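Local coordinates for protein intramolecular trans-sialidase (Macrobdella decora, PDB 3SLI) that probably cleaves sialic acid from sialoglycoconjugates by an intramolecular trans-sialidase reaction, releasing it as 2,7-anhydro-Neu5Ac, at residues Ser47-Gln52 against Ala165-Gly170; Ser53-Gly58 against Arg67-Tyr72. One frame throughout, in Å; residues are numbered along the deposited sequence.

Contact 1 of 2, residues Ser47-Gln52 against Ala165-Gly170; sequences SENGIQ and AYPFGG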
# COMPACT_ATOMS: atom_id res chain seq x y z
N SER A 47 21.54 12.30 -11.75
CA SER A 47 20.99 12.33 -13.10
C SER A 47 19.54 11.92 -13.18
O SER A 47 19.06 11.09 -12.40
CB SER A 47 21.82 11.42 -14.00
OG SER A 47 21.19 11.22 -15.26
N GLU A 48 18.86 12.45 -14.18
CA GLU A 48 17.46 12.14 -14.40
C GLU A 48 17.31 11.19 -15.60
O GLU A 48 16.21 10.97 -16.10
CB GLU A 48 16.66 13.43 -14.59
CG GLU A 48 15.18 13.36 -14.22
CD GLU A 48 14.92 12.85 -12.80
OE1 GLU A 48 15.64 13.26 -11.85
OE2 GLU A 48 13.98 12.05 -12.63
N ASN A 49 18.43 10.65 -16.08
CA ASN A 49 18.40 9.72 -17.21
C ASN A 49 17.60 8.47 -16.83
O ASN A 49 17.67 7.99 -15.69
CB ASN A 49 19.82 9.31 -17.64
CG ASN A 49 20.56 10.44 -18.35
OD1 ASN A 49 19.96 11.43 -18.78
ND2 ASN A 49 21.87 10.30 -18.46
N GLY A 50 16.85 7.95 -17.80
CA GLY A 50 16.02 6.78 -17.60
C GLY A 50 16.71 5.55 -17.03
O GLY A 50 16.30 5.04 -15.99
N ILE A 51 17.73 5.06 -17.72
CA ILE A 51 18.48 3.87 -17.29
C ILE A 51 19.91 4.32 -17.04
O ILE A 51 20.52 4.98 -17.91
CB ILE A 51 18.49 2.77 -18.37
CG1 ILE A 51 17.07 2.45 -18.86
CG2 ILE A 51 19.18 1.51 -17.83
CD1 ILE A 51 16.18 1.82 -17.81
N GLN A 52 20.45 3.96 -15.88
CA GLN A 52 21.80 4.34 -15.50
C GLN A 52 22.64 3.16 -14.98
O GLN A 52 22.38 2.63 -13.89
CB GLN A 52 21.74 5.44 -14.42
CG GLN A 52 20.98 6.69 -14.86
CD GLN A 52 20.88 7.73 -13.77
OE1 GLN A 52 21.85 8.03 -13.06
NE2 GLN A 52 19.70 8.32 -13.63
N ALA A 165 26.40 4.03 -23.20
CA ALA A 165 24.96 3.81 -23.13
C ALA A 165 24.54 3.75 -21.65
O ALA A 165 25.39 3.57 -20.77
CB ALA A 165 24.59 2.51 -23.84
N TYR A 166 23.25 3.91 -21.38
CA TYR A 166 22.72 3.89 -20.01
C TYR A 166 23.59 4.80 -19.12
O TYR A 166 24.06 4.38 -18.06
CB TYR A 166 22.75 2.45 -19.46
CG TYR A 166 22.21 1.40 -20.40
CD1 TYR A 166 21.02 1.59 -21.09
CD2 TYR A 166 22.89 0.18 -20.57
CE1 TYR A 166 20.51 0.61 -21.94
CE2 TYR A 166 22.39 -0.81 -21.40
CZ TYR A 166 21.20 -0.59 -22.09
OH TYR A 166 20.69 -1.58 -22.90
N PRO A 167 23.74 6.07 -19.52
CA PRO A 167 24.56 7.06 -18.82
C PRO A 167 24.15 7.45 -17.41
O PRO A 167 23.07 8.02 -17.19
CB PRO A 167 24.51 8.28 -19.75
CG PRO A 167 23.94 7.76 -21.04
CD PRO A 167 22.97 6.74 -20.58
N PHE A 168 25.06 7.19 -16.47
CA PHE A 168 24.88 7.54 -15.07
C PHE A 168 25.50 8.93 -14.85
O PHE A 168 26.37 9.38 -15.62
CB PHE A 168 25.60 6.50 -14.18
CG PHE A 168 25.74 6.90 -12.73
CD1 PHE A 168 24.70 6.66 -11.82
CD2 PHE A 168 26.94 7.44 -12.25
CE1 PHE A 168 24.85 6.96 -10.46
CE2 PHE A 168 27.11 7.74 -10.89
CZ PHE A 168 26.06 7.50 -9.99
N GLY A 169 25.04 9.61 -13.81
CA GLY A 169 25.55 10.92 -13.46
C GLY A 169 25.49 10.95 -11.95
O GLY A 169 24.46 10.61 -11.37
N GLY A 170 26.61 11.26 -11.31
CA GLY A 170 26.64 11.31 -9.85
C GLY A 170 27.96 10.86 -9.26
O GLY A 170 29.02 11.15 -9.83
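Asn49 and Gln52 meet the loop at Pro167 and Phe168 where two backbones run close without pairing as strands, the CA atoms of Gln52 and Phe168 being 4.5 Å apart. Two CA-H...O contacts bridge the backbones, Tyr166 CA to Ile51 O at 3.2 Å and Gln52 CA to Tyr166 O. The one clear hydrogen bond across runs from Asn49 ND2 to Pro167 O, 2.9 Å and almost straight at 172°; the oxygen lies in the plane of the Asn49 amide, while the donor is tilted out of the carbonyl plane. Gln52 crosses Phe168 at about a right angle, its CG reaching 3.4 Å from Pro167 O and its OE1 3.4 Å from Phe168 CD1. With CG beside its own backbone N (chi1 -58°) and the chain extended beyond, the amide lies against the 47-50 loop. NE2 donates to Asn49 O near the carbonyl plane, but stands above that of Ser47 O; OE1 bonds Ser45. Ile51 lies alongside Tyr166, Ile51 CG2 3.7 Å from Tyr166 CD1. Ser47 OG accepts from Asn49 N in an ST turn and also bonds Glu16. The polar amides thus do two jobs: Gln52 braces the 47-50 loop from within, and Asn49 ties that loop to the carbonyl of Pro167.

Contact 2 of 2, residues Ser53-Gly58 against Arg67-Tyr72; sequences SLFSVG and RHFHIY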
# COMPACT_ATOMS: atom_id res chain seq x y z
N SER A 53 23.61 2.72 -15.79
CA SER A 53 24.51 1.63 -15.41
C SER A 53 25.43 2.14 -14.32
O SER A 53 25.98 3.24 -14.42
CB SER A 53 25.39 1.19 -16.59
OG SER A 53 24.65 0.56 -17.62
N LEU A 54 25.58 1.34 -13.27
CA LEU A 54 26.46 1.66 -12.16
C LEU A 54 27.85 1.06 -12.44
O LEU A 54 28.88 1.73 -12.28
CB LEU A 54 25.90 1.03 -10.89
CG LEU A 54 25.06 1.86 -9.92
CD1 LEU A 54 24.52 3.11 -10.57
CD2 LEU A 54 23.98 1.00 -9.33
N PHE A 55 27.85 -0.18 -12.92
CA PHE A 55 29.07 -0.93 -13.21
C PHE A 55 28.79 -1.87 -14.37
O PHE A 55 27.72 -2.49 -14.42
CB PHE A 55 29.44 -1.75 -11.96
CG PHE A 55 30.55 -2.75 -12.18
CD1 PHE A 55 31.89 -2.35 -12.11
CD2 PHE A 55 30.26 -4.09 -12.43
CE1 PHE A 55 32.92 -3.28 -12.29
CE2 PHE A 55 31.29 -5.03 -12.60
CZ PHE A 55 32.62 -4.62 -12.53
N SER A 56 29.74 -1.99 -15.29
CA SER A 56 29.59 -2.88 -16.45
C SER A 56 30.93 -3.44 -16.93
O SER A 56 31.99 -2.84 -16.72
CB SER A 56 28.92 -2.15 -17.62
OG SER A 56 29.74 -1.10 -18.10
N VAL A 57 30.85 -4.57 -17.61
CA VAL A 57 32.00 -5.25 -18.18
C VAL A 57 31.46 -5.83 -19.48
O VAL A 57 30.42 -6.49 -19.48
CB VAL A 57 32.51 -6.41 -17.27
CG1 VAL A 57 33.77 -7.04 -17.87
CG2 VAL A 57 32.82 -5.90 -15.87
N GLY A 58 32.13 -5.55 -20.59
CA GLY A 58 31.66 -6.10 -21.85
C GLY A 58 32.52 -5.79 -23.05
O GLY A 58 33.68 -5.40 -22.94
N ARG A 67 26.66 -7.62 -26.11
CA ARG A 67 27.61 -8.45 -25.39
C ARG A 67 28.16 -7.67 -24.20
O ARG A 67 29.13 -6.91 -24.33
CB ARG A 67 28.75 -8.88 -26.31
CG ARG A 67 28.31 -9.68 -27.52
CD ARG A 67 29.50 -10.08 -28.37
NE ARG A 67 29.10 -10.63 -29.67
CZ ARG A 67 28.68 -11.88 -29.87
NH1 ARG A 67 28.62 -12.75 -28.86
NH2 ARG A 67 28.32 -12.25 -31.08
N HIS A 68 27.52 -7.83 -23.04
CA HIS A 68 27.94 -7.12 -21.84
C HIS A 68 27.17 -7.56 -20.61
O HIS A 68 26.14 -8.23 -20.71
CB HIS A 68 27.75 -5.60 -22.02
CG HIS A 68 26.34 -5.20 -22.37
ND1 HIS A 68 25.99 -4.70 -23.60
CD2 HIS A 68 25.20 -5.22 -21.63
CE1 HIS A 68 24.69 -4.43 -23.61
NE2 HIS A 68 24.19 -4.74 -22.43
N PHE A 69 27.68 -7.16 -19.45
CA PHE A 69 27.05 -7.41 -18.18
C PHE A 69 27.02 -6.05 -17.49
O PHE A 69 28.00 -5.31 -17.55
CB PHE A 69 27.85 -8.38 -17.30
CG PHE A 69 27.51 -8.27 -15.83
CD1 PHE A 69 26.35 -8.85 -15.32
CD2 PHE A 69 28.33 -7.53 -14.96
CE1 PHE A 69 26.00 -8.70 -13.98
CE2 PHE A 69 27.98 -7.36 -13.62
CZ PHE A 69 26.81 -7.95 -13.13
N HIS A 70 25.90 -5.70 -16.87
CA HIS A 70 25.82 -4.44 -16.15
C HIS A 70 24.78 -4.46 -15.04
O HIS A 70 23.83 -5.25 -15.07
CB HIS A 70 25.59 -3.24 -17.12
CG HIS A 70 24.16 -2.99 -17.50
ND1 HIS A 70 23.37 -3.92 -18.15
CD2 HIS A 70 23.40 -1.87 -17.38
CE1 HIS A 70 22.20 -3.38 -18.43
NE2 HIS A 70 22.19 -2.14 -17.97
N ILE A 71 25.06 -3.68 -13.99
CA ILE A 71 24.15 -3.52 -12.86
C ILE A 71 23.69 -2.08 -13.07
O ILE A 71 24.52 -1.19 -13.22
CB ILE A 71 24.90 -3.58 -11.50
CG1 ILE A 71 25.61 -4.93 -11.34
CG2 ILE A 71 23.92 -3.35 -10.34
CD1 ILE A 71 26.49 -5.01 -10.10
N TYR A 72 22.38 -1.85 -13.08
CA TYR A 72 21.85 -0.51 -13.33
C TYR A 72 20.71 -0.13 -12.39
O TYR A 72 20.14 -0.98 -11.70
CB TYR A 72 21.33 -0.42 -14.79
CG TYR A 72 20.08 -1.25 -15.05
CD1 TYR A 72 18.80 -0.75 -14.75
CD2 TYR A 72 20.17 -2.57 -15.49
CE1 TYR A 72 17.67 -1.55 -14.86
CE2 TYR A 72 19.04 -3.37 -15.62
CZ TYR A 72 17.79 -2.86 -15.29
OH TYR A 72 16.67 -3.65 -15.38
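Ser53-Gly58 and Arg67-Tyr72 pair as the two arms of an antiparallel beta hairpin, with a classic beta bulge where Leu54 and Phe55 both face Ile71. They belong to one sheet of the N-terminal domain, whose family falls in the concanavalin clan of beta sandwiches. The axes of 56-58 and 67-72 approach to 4.6 Å, their N-to-C directions 172° apart.

Backbone bonds set the register. Phe55 with Ile71 and Val57 with Phe69 are hydrogen-bonded pairs; Ser56 with His70 and Gly58 with His68 are non-hydrogen-bonded. At the bulge Ile71 O takes a 2.7 Å bond from Leu54 N and a weak one, 3.5 Å, from Phe55 N.

Apolar contact lies on the face of Phe55, Val57, Phe69 and Ile71. The Phe55 and Phe69 rings meet at their edges, CD2 of Phe55 4.2 Å from CE2 of Phe69. Their places in the strands put both rings on this face; CG anti to the backbone N (171° and 159°) then directs where over it they lie. Ile39 of strand 37-45 packs on Phe55 and Ile71, joining this face to the other sheet.

The face of Ser53, Ser56 and His70 is more polar. Ser53 OG bonds Thr158 and Ser56 OG bonds Gly157 O, while the His70 ring stacks on Tyr166. Closest between side chains of the Ser56 and His70 pair is the contact of Ser56 CB with His70 CB, 3.5 Å.

How the contacts relate
Strand 51-58 serves both contacts: its first two residues belong to contact 1, and the rest to contact 2, whose hairpin is nested inside the chain loop that contact 1 closes. Contact 2 is buried and rests on a backbone ladder broken by one bulge, with phenylalanine and isoleucine beneath. Contact 1, only partly buried, joins a loop and the strand's first residues to another loop, with a single side-chain amide bond across and the Gln52 NE2 bonds kept within its own segment. The two meet directly. Tyr166 O lies 2.8 Å from Ser53 N, a probable hydrogen bond, and Phe168 CB packs 3.3 Å from Ser53 O. The loop before strand 170-178 thus bonds to the start of the hairpin.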